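Local coordinates for 6-phosphogluconolactonase (Leishmania braziliensis, PDB 3CSS), which probably catalyses hydrolysis of 6-phosphogluconolactone to 6-phosphogluconate, the second step in the oxidative stage of the pentose phosphate pathway, at residues 20-25 / 57-62; 69-74 / 94-99; 164-167 / 173-176; 231-236 / 242-247. All blocks are in the same frame, centred on the assembly; numbering follows the deposited sequence. Where two conformers were deposited one is given.

Contact 1. Residues 20-25 / 57-62; sequences AAREVI and HEKDLA
R22 NE gives its hydrogen to D60 OD2 at 2.7 Å, and beside it R22 NH2 reaches D60 OD1 at 3.0 Å. This side-on, two-pronged salt bridge ties helix 14-30 to the joint between helices 50-59 and 61-65, neighbouring connections of the Rossmann-like alpha/beta fold. The guanidinium and carboxylate planes are only 10° apart, so the two flat groups meet edge to edge, nearly in one plane. The NE bond is moderately bent, with an angle of 152° at the hydrogen, and uses the syn lone pair of OD2; OD1 is also approached on its syn side, a little out of the carboxylate plane. With CG trans to the backbone nitrogen (chi1 179°), the extended chain carries R22 across toward D60, which approaches from the opposite direction. D60 is buried, and both of its oxygens are satisfied by this one arginine. Although D60 stands at the N-cap position of helix 61-65, its carboxylate makes no capping bond. K59 crosses R22 at roughly a right angle: its CB lies 3.4 Å from R22 NH2, and its CG sits over the rim of one guanidinium face before the chain bends and carries the ammonium away. R22 NH1 also has E23 OE2 at a long 3.8 Å, well out of the guanidinium plane, an interaction of charges only. L52, E55 and L56 also touch R22. Near D60, H57 ND1 donates to E58 OE2 at 2.9 Å, meeting it from above the carboxylate plane.

Contact 2. Residues 69-74 / 94-99; sequences VQFILG and ALLRDV
The F71 ring is held between two methyl groups: L96 CD2 rests over the centre of one face and V69 CG1, from the same strand, over the centre of the other. L95 CD2 and V99 CG1 come in obliquely, L95 on the CE1 side and V99 on the CE2 side. The L96 methyl makes a textbook CH-pi contact, 4.0 Å from the ring centroid and 11° off the normal. V69 CG1, two residues earlier on the strand, is 3.5 Å above the ring plane, so the ring is packed closely on both faces. Towards the rim, F71 CE1 meets L95 CD2 at 3.9 Å, and F71 CE2 meets V99 CG1 at 3.8 Å. The phenyl is aimed at the helix end by a chi1 of -66°, which sets CG opposite the carbonyl carbon and beside the backbone nitrogen. No hydrogen bond crosses the contact, and all four touching residues are buried. The three aliphatic partners converge because the chain folds back after helix 87-96: a type I turn runs from L96 to V99, closed by V99 N to L96 O at 3.1 Å; just before it D98 N bonds L95 O. L95 and L96 reach the ring from helix 87-96, L96 over a face and L95 obliquely, while V99 returns to it from beyond the turn. The F71 backbone pairs with D103 and I105, and L64 packs against V69, F71 and L95, so that strand 69-77 is covered here jointly by helices 61-65 and 87-96.

Contact 3. Residues 164-167 / 173-176; sequences GSDG and FPDS
A chi1 of 70° sets the D166 carboxylate between its own backbone nitrogen and carbonyl carbon, and a chi1 of -73° swings the F173 ring back beside its backbone nitrogen, so that D166 OD2 arrives at the edge of the ring. The oxygen lies near the ring plane, 3.3 Å from F173 CD1 and 3.8 Å from CE1, where the weakly positive ring hydrogens suit a carboxylate. The carboxylate and ring planes are turned 57° against each other. The same oxygen sits 3.5 Å from P174 CD, and P174 CG lies 3.7 Å from the main-chain D166 O, so the proline ring crosses the aspartate at a slant, touching both its carboxylate and its carbonyl. No hydrogen bond joins the two segments. The strong partners of D166 are elsewhere: OD1 bonds to H168 ND1 and OD2 to S192 OG, which together fix the rotation of the carboxylate, while the F173 ring stacks on that of H168. Each segment is a tight turn. G164 to G167 is type I, closed by G167 N to G164 O at 2.9 Å, and the positive phi of G167 calls for glycine. F173 to S176 is type II, and F173 O accepts twice, from S176 N and from S176 OG. The sequence from G164 through H168 to P174 has the pattern of the signature loop of 6-phosphogluconolactonases, which in relatives borders the active site; the D166-H168 bond and F173-H168 stack are consistent with its helping to orient that histidine.

Contact 4. Residues 231-236 / 242-247; sequences VLSESP and VSRFLR
From CB onwards, the R247 chain heads for the last carbonyls of helix 225-232: V231 O is 3.3 Å from its CG and 3.2 Å from its CD. A turn at chi3 (68°) then brings NH1 round to the same V231 O, a nearly straight bond of 2.9 Å (166°) that lies in the carbonyl plane on a lone pair and in the plane of the guanidinium. At the tip, R247 NH2 donates to a water that in turn donates to L232 O. E234 OE1 forms a salt bridge with this NH2 in the conformer given, one of two deposited. R247 CD also lies over the centre of the R244 guanidinium, 3.3 Å above it, while P236 CA covers the opposite face toward the rim. R244, its chain extended, grips S233 O end-on with two nitrogens, NH1 at 2.7 Å and NH2 at 3.0 Å; NH1 also serves G230 O. Two cationic groups thus gather at the C-terminal end of a helix, where carbonyls no longer used within the helix, and probably the helix dipole, favour positive charge. V231 CG2 packs on S243 OG, which bonds G167 O and is likewise given in one of two conformers. Helix 206-211 backs the 3-10 segment 242-247 through I209, which touches F245 and L246, while F4 and P6, leading into strand 7-10, touch R247 and L232.

Overall arrangement
The four contacts follow one another along the chain without overlap and form two pairs. Contacts 1 and 2, with centres about 12 Å apart, fasten helices to each other and to strand 69-77; they touch where H57 NE2 bonds D98 OD2. Contact 3 lies in the loop after strand 158-162; contact 4 joins the end of helix 225-232 and the loop just after it to the 3-10 segment before strand 252-257. Their centres are about 14 Å apart, and they meet where G167 O accepts from S243. Between the pairs the centres are about 26 to 30 Å apart. The central mixed sheet links the two regions, the second lying by the family's signature sequence.

Contact 1. Residues 20-25 / 57-62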
loop_
_atom_site.group_PDB
_atom_site.type_symbol
_atom_site.label_atom_id
_atom_site.label_comp_id
_atom_site.label_asym_id
_atom_site.label_seq_id
_atom_site.Cartn_x
_atom_site.Cartn_y
_atom_site.Cartn_z
ATOM N N ALA A 20 -10.772 -0.659 -13.114
ATOM C CA ALA A 20 -11.586 -0.331 -11.932
ATOM C C ALA A 20 -10.822 0.494 -10.900
ATOM O O ALA A 20 -11.384 1.435 -10.338
ATOM C CB ALA A 20 -12.145 -1.610 -11.287
ATOM N N ALA A 21 -9.548 0.163 -10.676
ATOM C CA ALA A 21 -8.691 0.907 -9.728
ATOM C C ALA A 21 -8.466 2.319 -10.273
ATOM O O ALA A 21 -8.559 3.306 -9.549
ATOM C CB ALA A 21 -7.365 0.193 -9.505
ATOM N N ARG A 22 -8.206 2.402 -11.574
ATOM C CA ARG A 22 -8.004 3.703 -12.213
ATOM C C ARG A 22 -9.207 4.628 -12.005
ATOM O O ARG A 22 -9.035 5.814 -11.702
ATOM C CB ARG A 22 -7.692 3.531 -13.708
ATOM C CG ARG A 22 -7.494 4.852 -14.457
ATOM C CD ARG A 22 -7.034 4.603 -15.885
ATOM N NE ARG A 22 -7.146 5.816 -16.699
ATOM C CZ ARG A 22 -8.190 6.136 -17.465
ATOM N NH1 ARG A 22 -9.235 5.324 -17.580
ATOM N NH2 ARG A 22 -8.184 7.280 -18.141
ATOM N N GLU A 23 -10.408 4.092 -12.170
ATOM C CA GLU A 23 -11.636 4.878 -11.984
ATOM C C GLU A 23 -11.756 5.487 -10.588
ATOM O O GLU A 23 -12.175 6.628 -10.442
ATOM C CB GLU A 23 -12.883 4.033 -12.294
ATOM C CG GLU A 23 -13.116 3.806 -13.784
ATOM C CD GLU A 23 -13.100 5.109 -14.590
ATOM O OE1 GLU A 23 -13.718 6.105 -14.137
ATOM O OE2 GLU A 23 -12.458 5.145 -15.664
ATOM N N VAL A 24 -11.386 4.722 -9.565
ATOM C CA VAL A 24 -11.390 5.224 -8.193
ATOM C C VAL A 24 -10.421 6.406 -8.032
ATOM O O VAL A 24 -10.777 7.446 -7.476
ATOM C CB VAL A 24 -11.035 4.123 -7.181
ATOM C CG1 VAL A 24 -10.926 4.729 -5.762
ATOM C CG2 VAL A 24 -12.064 2.981 -7.219
ATOM N N ILE A 25 -9.209 6.259 -8.559
ATOM C CA ILE A 25 -8.215 7.329 -8.519
ATOM C C ILE A 25 -8.720 8.587 -9.237
ATOM O O ILE A 25 -8.663 9.700 -8.683
ATOM C CB ILE A 25 -6.870 6.861 -9.109
ATOM C CG1 ILE A 25 -6.277 5.760 -8.222
ATOM C CG2 ILE A 25 -5.907 8.033 -9.239
ATOM C CD1 ILE A 25 -5.172 4.929 -8.898
ATOM N N HIS A 57 -0.001 6.011 -16.822
ATOM C CA HIS A 57 1.028 6.670 -17.633
ATOM C C HIS A 57 0.541 7.008 -19.054
ATOM O O HIS A 57 0.849 8.084 -19.594
ATOM C CB HIS A 57 2.282 5.818 -17.714
ATOM C CG HIS A 57 3.406 6.489 -18.435
ATOM N ND1 HIS A 57 3.537 6.431 -19.804
ATOM C CD2 HIS A 57 4.419 7.267 -17.989
ATOM C CE1 HIS A 57 4.608 7.121 -20.166
ATOM N NE2 HIS A 57 5.164 7.633 -19.079
ATOM N N GLU A 58 -0.207 6.080 -19.650
ATOM C CA GLU A 58 -0.695 6.257 -21.009
ATOM C C GLU A 58 -1.872 7.214 -21.117
ATOM O O GLU A 58 -1.968 7.949 -22.099
ATOM C CB GLU A 58 -1.071 4.903 -21.604
ATOM C CG GLU A 58 0.112 3.975 -21.747
ATOM C CD GLU A 58 1.287 4.655 -22.454
ATOM O OE1 GLU A 58 1.086 5.113 -23.608
ATOM O OE2 GLU A 58 2.393 4.736 -21.855
ATOM N N LYS A 59 -2.747 7.221 -20.114
ATOM C CA LYS A 59 -4.031 7.919 -20.211
ATOM C C LYS A 59 -4.111 9.227 -19.420
ATOM O O LYS A 59 -4.820 10.150 -19.827
ATOM C CB LYS A 59 -5.164 7.003 -19.750
ATOM C CG LYS A 59 -5.289 5.668 -20.487
ATOM C CD LYS A 59 -5.560 5.841 -21.969
ATOM C CE LYS A 59 -5.849 4.507 -22.645
ATOM N NZ LYS A 59 -5.864 4.610 -24.128
ATOM N N ASP A 60 -3.408 9.312 -18.291
ATOM C CA ASP A 60 -3.638 10.385 -17.326
ATOM C C ASP A 60 -2.393 11.198 -16.992
ATOM O O ASP A 60 -2.370 11.919 -15.977
ATOM C CB ASP A 60 -4.198 9.774 -16.045
ATOM C CG ASP A 60 -5.407 8.898 -16.301
ATOM O OD1 ASP A 60 -6.383 9.373 -16.922
ATOM O OD2 ASP A 60 -5.386 7.726 -15.880
ATOM N N LEU A 61 -1.377 11.111 -17.850
ATOM C CA LEU A 61 -0.079 11.701 -17.545
ATOM C C LEU A 61 -0.173 13.217 -17.394
ATOM O O LEU A 61 0.528 13.802 -16.570
ATOM C CB LEU A 61 0.962 11.329 -18.612
ATOM C CG LEU A 61 2.413 11.689 -18.281
ATOM C CD1 LEU A 61 2.856 11.060 -16.945
ATOM C CD2 LEU A 61 3.347 11.285 -19.418
ATOM N N ALA A 62 -1.062 13.836 -18.172
ATOM C CA ALA A 62 -1.277 15.284 -18.127
ATOM C C ALA A 62 -1.715 15.777 -16.745
ATOM O O ALA A 62 -1.182 16.761 -16.234
ATOM C CB ALA A 62 -2.299 15.695 -19.193
#

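Contact 2. Residues 69-74 / 94-99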
loop_
_atom_site.group_PDB
_atom_site.type_symbol
_atom_site.label_atom_id
_atom_site.label_comp_id
_atom_site.label_asym_id
_atom_site.label_seq_id
_atom_site.Cartn_x
_atom_site.Cartn_y
_atom_site.Cartn_z
ATOM N N VAL A 69 -1.614 14.599 -8.136
ATOM C CA VAL A 69 -1.360 13.502 -7.198
ATOM C C VAL A 69 -0.005 13.670 -6.516
ATOM O O VAL A 69 0.996 13.993 -7.166
ATOM C CB VAL A 69 -1.392 12.107 -7.890
ATOM C CG1 VAL A 69 -0.981 10.993 -6.879
ATOM C CG2 VAL A 69 -2.772 11.805 -8.496
ATOM N N GLN A 70 0.004 13.469 -5.205
ATOM C CA GLN A 70 1.233 13.319 -4.436
ATOM C C GLN A 70 1.402 11.827 -4.149
ATOM O O GLN A 70 0.558 11.233 -3.463
ATOM C CB GLN A 70 1.155 14.101 -3.131
ATOM C CG GLN A 70 2.380 13.915 -2.227
ATOM C CD GLN A 70 2.294 14.754 -0.974
ATOM O OE1 GLN A 70 1.318 14.675 -0.239
ATOM N NE2 GLN A 70 3.316 15.572 -0.733
ATOM N N PHE A 71 2.491 11.256 -4.668
ATOM C CA PHE A 71 2.768 9.819 -4.606
ATOM C C PHE A 71 3.698 9.488 -3.436
ATOM O O PHE A 71 4.735 10.148 -3.225
ATOM C CB PHE A 71 3.458 9.323 -5.881
ATOM C CG PHE A 71 2.618 9.395 -7.116
ATOM C CD1 PHE A 71 1.864 8.305 -7.507
ATOM C CD2 PHE A 71 2.605 10.538 -7.900
ATOM C CE1 PHE A 71 1.093 8.336 -8.653
ATOM C CE2 PHE A 71 1.827 10.591 -9.059
ATOM C CZ PHE A 71 1.070 9.481 -9.435
ATOM N N ILE A 72 3.340 8.438 -2.715
ATOM C CA ILE A 72 4.195 7.823 -1.714
ATOM C C ILE A 72 4.177 6.317 -1.926
ATOM O O ILE A 72 3.246 5.776 -2.519
ATOM C CB ILE A 72 3.776 8.176 -0.258
ATOM C CG1 ILE A 72 2.511 7.417 0.189
ATOM C CG2 ILE A 72 3.564 9.731 -0.104
ATOM C CD1 ILE A 72 2.159 7.654 1.686
ATOM N N LEU A 73 5.223 5.651 -1.456
ATOM C CA LEU A 73 5.243 4.191 -1.468
ATOM C C LEU A 73 4.636 3.705 -0.149
ATOM O O LEU A 73 5.099 4.041 0.946
ATOM C CB LEU A 73 6.668 3.654 -1.620
ATOM C CG LEU A 73 7.386 3.911 -2.944
ATOM C CD1 LEU A 73 8.860 3.529 -2.781
ATOM C CD2 LEU A 73 6.746 3.135 -4.084
ATOM N N GLY A 74 3.567 2.926 -0.246
ATOM C CA GLY A 74 2.950 2.342 0.947
ATOM C C GLY A 74 3.782 1.285 1.677
ATOM O O GLY A 74 3.611 1.081 2.870
ATOM N N ALA A 94 7.076 1.947 -14.824
ATOM C CA ALA A 94 5.693 1.962 -15.261
ATOM C C ALA A 94 5.146 3.378 -15.398
ATOM O O ALA A 94 4.321 3.621 -16.280
ATOM C CB ALA A 94 4.801 1.120 -14.326
ATOM N N LEU A 95 5.601 4.310 -14.552
ATOM C CA LEU A 95 4.896 5.587 -14.423
ATOM C C LEU A 95 5.723 6.786 -13.948
ATOM O O LEU A 95 5.680 7.855 -14.569
ATOM C CB LEU A 95 3.685 5.391 -13.492
ATOM C CG LEU A 95 2.950 6.646 -13.012
ATOM C CD1 LEU A 95 2.252 7.351 -14.189
ATOM C CD2 LEU A 95 1.962 6.338 -11.912
ATOM N N LEU A 96 6.447 6.636 -12.839
ATOM C CA LEU A 96 7.022 7.791 -12.148
ATOM C C LEU A 96 8.176 8.426 -12.905
ATOM O O LEU A 96 8.557 9.569 -12.636
ATOM C CB LEU A 96 7.447 7.432 -10.704
ATOM C CG LEU A 96 6.361 6.870 -9.787
ATOM C CD1 LEU A 96 6.917 6.611 -8.398
ATOM C CD2 LEU A 96 5.182 7.844 -9.686
ATOM N N ARG A 97 8.722 7.706 -13.883
ATOM C CA ARG A 97 9.751 8.285 -14.751
ATOM C C ARG A 97 9.290 9.612 -15.386
ATOM O O ARG A 97 10.120 10.494 -15.647
ATOM C CB ARG A 97 10.181 7.271 -15.821
ATOM C CG ARG A 97 9.066 6.797 -16.742
ATOM C CD ARG A 97 9.480 5.581 -17.541
ATOM N NE ARG A 97 8.390 5.062 -18.373
ATOM C CZ ARG A 97 8.127 5.445 -19.621
ATOM N NH1 ARG A 97 8.847 6.380 -20.211
ATOM N NH2 ARG A 97 7.107 4.897 -20.277
ATOM N N ASP A 98 7.987 9.766 -15.625
ATOM C CA ASP A 98 7.450 10.973 -16.268
ATOM C C ASP A 98 6.557 11.818 -15.349
ATOM O O ASP A 98 5.848 12.712 -15.822
ATOM C CB ASP A 98 6.714 10.591 -17.557
ATOM C CG ASP A 98 7.655 10.042 -18.621
ATOM O OD1 ASP A 98 8.765 10.608 -18.806
ATOM O OD2 ASP A 98 7.296 9.051 -19.291
ATOM N N VAL A 99 6.630 11.548 -14.044
ATOM C CA VAL A 99 5.952 12.341 -13.017
ATOM C C VAL A 99 6.994 13.273 -12.391
ATOM O O VAL A 99 8.133 12.858 -12.135
ATOM C CB VAL A 99 5.302 11.441 -11.912
ATOM C CG1 VAL A 99 4.730 12.288 -10.780
ATOM C CG2 VAL A 99 4.199 10.548 -12.505
#

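Contact 3. Residues 164-167 / 173-176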
loop_
_atom_site.group_PDB
_atom_site.type_symbol
_atom_site.label_atom_id
_atom_site.label_comp_id
_atom_site.label_asym_id
_atom_site.label_seq_id
_atom_site.Cartn_x
_atom_site.Cartn_y
_atom_site.Cartn_z
ATOM N N GLY A 164 -1.052 -10.934 -0.045
ATOM C CA GLY A 164 -0.263 -12.139 -0.228
ATOM C C GLY A 164 -1.049 -13.379 0.116
ATOM O O GLY A 164 -2.026 -13.335 0.878
ATOM N N SER A 165 -0.578 -14.511 -0.403
ATOM C CA SER A 165 -1.163 -15.809 -0.035
ATOM C C SER A 165 -0.998 -16.149 1.461
ATOM O O SER A 165 -1.679 -17.031 1.964
ATOM C CB SER A 165 -0.583 -16.926 -0.879
ATOM O OG SER A 165 0.793 -17.095 -0.582
ATOM N N ASP A 166 -0.094 -15.448 2.136
ATOM C CA ASP A 166 0.098 -15.551 3.579
ATOM C C ASP A 166 -0.865 -14.674 4.392
ATOM O O ASP A 166 -0.797 -14.659 5.631
ATOM C CB ASP A 166 1.543 -15.221 3.928
ATOM C CG ASP A 166 1.877 -13.752 3.746
ATOM O OD1 ASP A 166 1.180 -13.076 2.967
ATOM O OD2 ASP A 166 2.832 -13.255 4.401
ATOM N N GLY A 167 -1.725 -13.912 3.707
ATOM C CA GLY A 167 -2.671 -13.014 4.378
ATOM C C GLY A 167 -2.152 -11.608 4.656
ATOM O O GLY A 167 -2.866 -10.784 5.232
ATOM N N PHE A 173 3.416 -8.112 7.723
ATOM C CA PHE A 173 3.497 -9.577 7.674
ATOM C C PHE A 173 3.062 -10.212 8.989
ATOM O O PHE A 173 3.235 -9.615 10.051
ATOM C CB PHE A 173 4.922 -10.045 7.335
ATOM C CG PHE A 173 5.307 -9.820 5.894
ATOM C CD1 PHE A 173 4.897 -10.699 4.894
ATOM C CD2 PHE A 173 6.058 -8.720 5.530
ATOM C CE1 PHE A 173 5.244 -10.491 3.577
ATOM C CE2 PHE A 173 6.400 -8.502 4.214
ATOM C CZ PHE A 173 5.987 -9.381 3.235
ATOM N N PRO A 174 2.549 -11.455 8.919
ATOM C CA PRO A 174 2.311 -12.211 10.153
ATOM C C PRO A 174 3.568 -12.287 11.014
ATOM O O PRO A 174 4.670 -12.475 10.493
ATOM C CB PRO A 174 1.918 -13.612 9.653
ATOM C CG PRO A 174 1.589 -13.487 8.247
ATOM C CD PRO A 174 2.202 -12.219 7.714
ATOM N N ASP A 175 3.391 -12.089 12.314
ATOM C CA ASP A 175 4.456 -12.199 13.315
ATOM C C ASP A 175 5.686 -11.305 13.033
ATOM O O ASP A 175 6.833 -11.650 13.387
ATOM C CB ASP A 175 4.825 -13.681 13.511
ATOM C CG ASP A 175 3.611 -14.543 13.843
ATOM O OD1 ASP A 175 3.001 -14.353 14.909
ATOM O OD2 ASP A 175 3.222 -15.395 13.002
ATOM N N SER A 176 5.433 -10.147 12.402
ATOM C CA SER A 176 6.408 -9.064 12.273
ATOM C C SER A 176 6.116 -7.952 13.287
ATOM O O SER A 176 5.016 -7.872 13.844
ATOM C CB SER A 176 6.362 -8.467 10.860
ATOM O OG SER A 176 5.151 -7.741 10.630
#

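Contact 4. Residues 231-236 / 242-247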
loop_
_atom_site.group_PDB
_atom_site.type_symbol
_atom_site.label_atom_id
_atom_site.label_comp_id
_atom_site.label_asym_id
_atom_site.label_seq_id
_atom_site.Cartn_x
_atom_site.Cartn_y
_atom_site.Cartn_z
ATOM N N VAL A 231 -11.002 -11.893 5.741
ATOM C CA VAL A 231 -11.228 -10.453 5.935
ATOM C C VAL A 231 -12.725 -10.122 5.992
ATOM O O VAL A 231 -13.177 -9.301 6.808
ATOM C CB VAL A 231 -10.498 -9.611 4.829
ATOM C CG1 VAL A 231 -10.981 -8.128 4.849
ATOM C CG2 VAL A 231 -8.955 -9.723 4.963
ATOM N N LEU A 232 -13.497 -10.793 5.135
ATOM C CA LEU A 232 -14.915 -10.475 4.979
ATOM C C LEU A 232 -15.861 -11.087 5.990
ATOM O O LEU A 232 -16.977 -10.573 6.159
ATOM C CB LEU A 232 -15.374 -10.843 3.581
ATOM C CG LEU A 232 -14.766 -10.035 2.452
ATOM C CD1 LEU A 232 -15.269 -10.610 1.113
ATOM C CD2 LEU A 232 -15.077 -8.501 2.574
ATOM N N SER A 233 -15.469 -12.187 6.650
ATOM C CA SER A 233 -16.373 -12.839 7.586
ATOM C C SER A 233 -16.753 -11.897 8.715
ATOM O O SER A 233 -15.897 -11.258 9.314
ATOM C CB SER A 233 -15.779 -14.139 8.124
ATOM O OG SER A 233 -14.623 -13.896 8.898
ATOM N N GLU A 234 -18.052 -11.795 8.997
ATOM C CA GLU A 234 -18.549 -10.911 10.058
ATOM C C GLU A 234 -17.943 -11.289 11.406
ATOM O O GLU A 234 -17.461 -10.441 12.133
ATOM C CB GLU A 234 -20.082 -10.956 10.130
ATOM C CG GLU A 234 -20.690 -10.365 11.403
ATOM C CD GLU A 234 -20.346 -8.898 11.624
ATOM O OE1 GLU A 234 -19.892 -8.231 10.663
ATOM O OE2 GLU A 234 -20.553 -8.410 12.765
ATOM N N SER A 235 -17.989 -12.572 11.736
ATOM C CA SER A 235 -17.334 -13.086 12.932
ATOM C C SER A 235 -15.940 -13.522 12.540
ATOM O O SER A 235 -15.730 -13.981 11.404
ATOM C CB SER A 235 -18.096 -14.259 13.539
ATOM O OG SER A 235 -19.317 -13.811 14.063
ATOM N N PRO A 236 -14.973 -13.349 13.455
ATOM C CA PRO A 236 -13.659 -13.884 13.103
ATOM C C PRO A 236 -13.744 -15.381 12.766
ATOM O O PRO A 236 -14.447 -16.151 13.454
ATOM C CB PRO A 236 -12.788 -13.644 14.345
ATOM C CG PRO A 236 -13.582 -12.824 15.277
ATOM C CD PRO A 236 -15.013 -12.741 14.793
ATOM N N VAL A 242 -3.727 -11.658 8.732
ATOM C CA VAL A 242 -3.333 -10.447 9.416
ATOM C C VAL A 242 -4.074 -9.225 8.804
ATOM O O VAL A 242 -4.425 -8.270 9.531
ATOM C CB VAL A 242 -1.788 -10.277 9.435
ATOM C CG1 VAL A 242 -1.306 -9.919 8.066
ATOM C CG2 VAL A 242 -1.354 -9.261 10.502
ATOM N N SER A 243 -4.428 -9.326 7.514
ATOM C CA SER A 243 -5.129 -8.229 6.837
ATOM C C SER A 243 -6.594 -8.003 7.275
ATOM O O SER A 243 -7.230 -7.034 6.840
ATOM C CB SER A 243 -5.024 -8.400 5.320
ATOM O OG SER A 243 -5.554 -9.648 4.940
ATOM N N ARG A 244 -7.116 -8.842 8.182
ATOM C CA ARG A 244 -8.406 -8.576 8.812
ATOM C C ARG A 244 -8.449 -7.210 9.520
ATOM O O ARG A 244 -9.542 -6.682 9.755
ATOM C CB ARG A 244 -8.803 -9.707 9.757
ATOM C CG ARG A 244 -10.238 -9.629 10.245
ATOM C CD ARG A 244 -10.661 -10.825 11.094
ATOM N NE ARG A 244 -11.995 -10.601 11.682
ATOM C CZ ARG A 244 -13.157 -10.814 11.077
ATOM N NH1 ARG A 244 -13.225 -11.276 9.846
ATOM N NH2 ARG A 244 -14.285 -10.577 11.731
ATOM N N PHE A 245 -7.294 -6.595 9.829
ATOM C CA PHE A 245 -7.320 -5.228 10.387
ATOM C C PHE A 245 -8.038 -4.222 9.475
ATOM O O PHE A 245 -8.483 -3.150 9.931
ATOM C CB PHE A 245 -5.912 -4.723 10.755
ATOM C CG PHE A 245 -5.083 -4.271 9.584
ATOM C CD1 PHE A 245 -5.215 -2.980 9.070
ATOM C CD2 PHE A 245 -4.139 -5.130 8.999
ATOM C CE1 PHE A 245 -4.450 -2.575 7.974
ATOM C CE2 PHE A 245 -3.351 -4.710 7.927
ATOM C CZ PHE A 245 -3.519 -3.438 7.415
ATOM N N LEU A 246 -8.135 -4.539 8.185
ATOM C CA LEU A 246 -8.872 -3.671 7.238
ATOM C C LEU A 246 -10.346 -3.436 7.617
ATOM O O LEU A 246 -10.940 -2.413 7.268
ATOM C CB LEU A 246 -8.769 -4.250 5.825
ATOM C CG LEU A 246 -7.394 -4.190 5.181
ATOM C CD1 LEU A 246 -7.408 -4.954 3.848
ATOM C CD2 LEU A 246 -6.884 -2.723 5.005
ATOM N N ARG A 247 -10.921 -4.354 8.386
ATOM C CA ARG A 247 -12.295 -4.219 8.859
ATOM C C ARG A 247 -12.489 -2.964 9.707
ATOM O O ARG A 247 -13.620 -2.475 9.848
ATOM C CB ARG A 247 -12.710 -5.442 9.677
ATOM C CG ARG A 247 -12.842 -6.731 8.879
ATOM C CD ARG A 247 -13.473 -7.856 9.687
ATOM N NE ARG A 247 -14.877 -7.556 9.973
ATOM C CZ ARG A 247 -15.870 -7.795 9.125
ATOM N NH1 ARG A 247 -15.649 -8.354 7.941
ATOM N NH2 ARG A 247 -17.107 -7.470 9.460
HETATM O O HOH W 1 -18.939 -8.515 7.534
#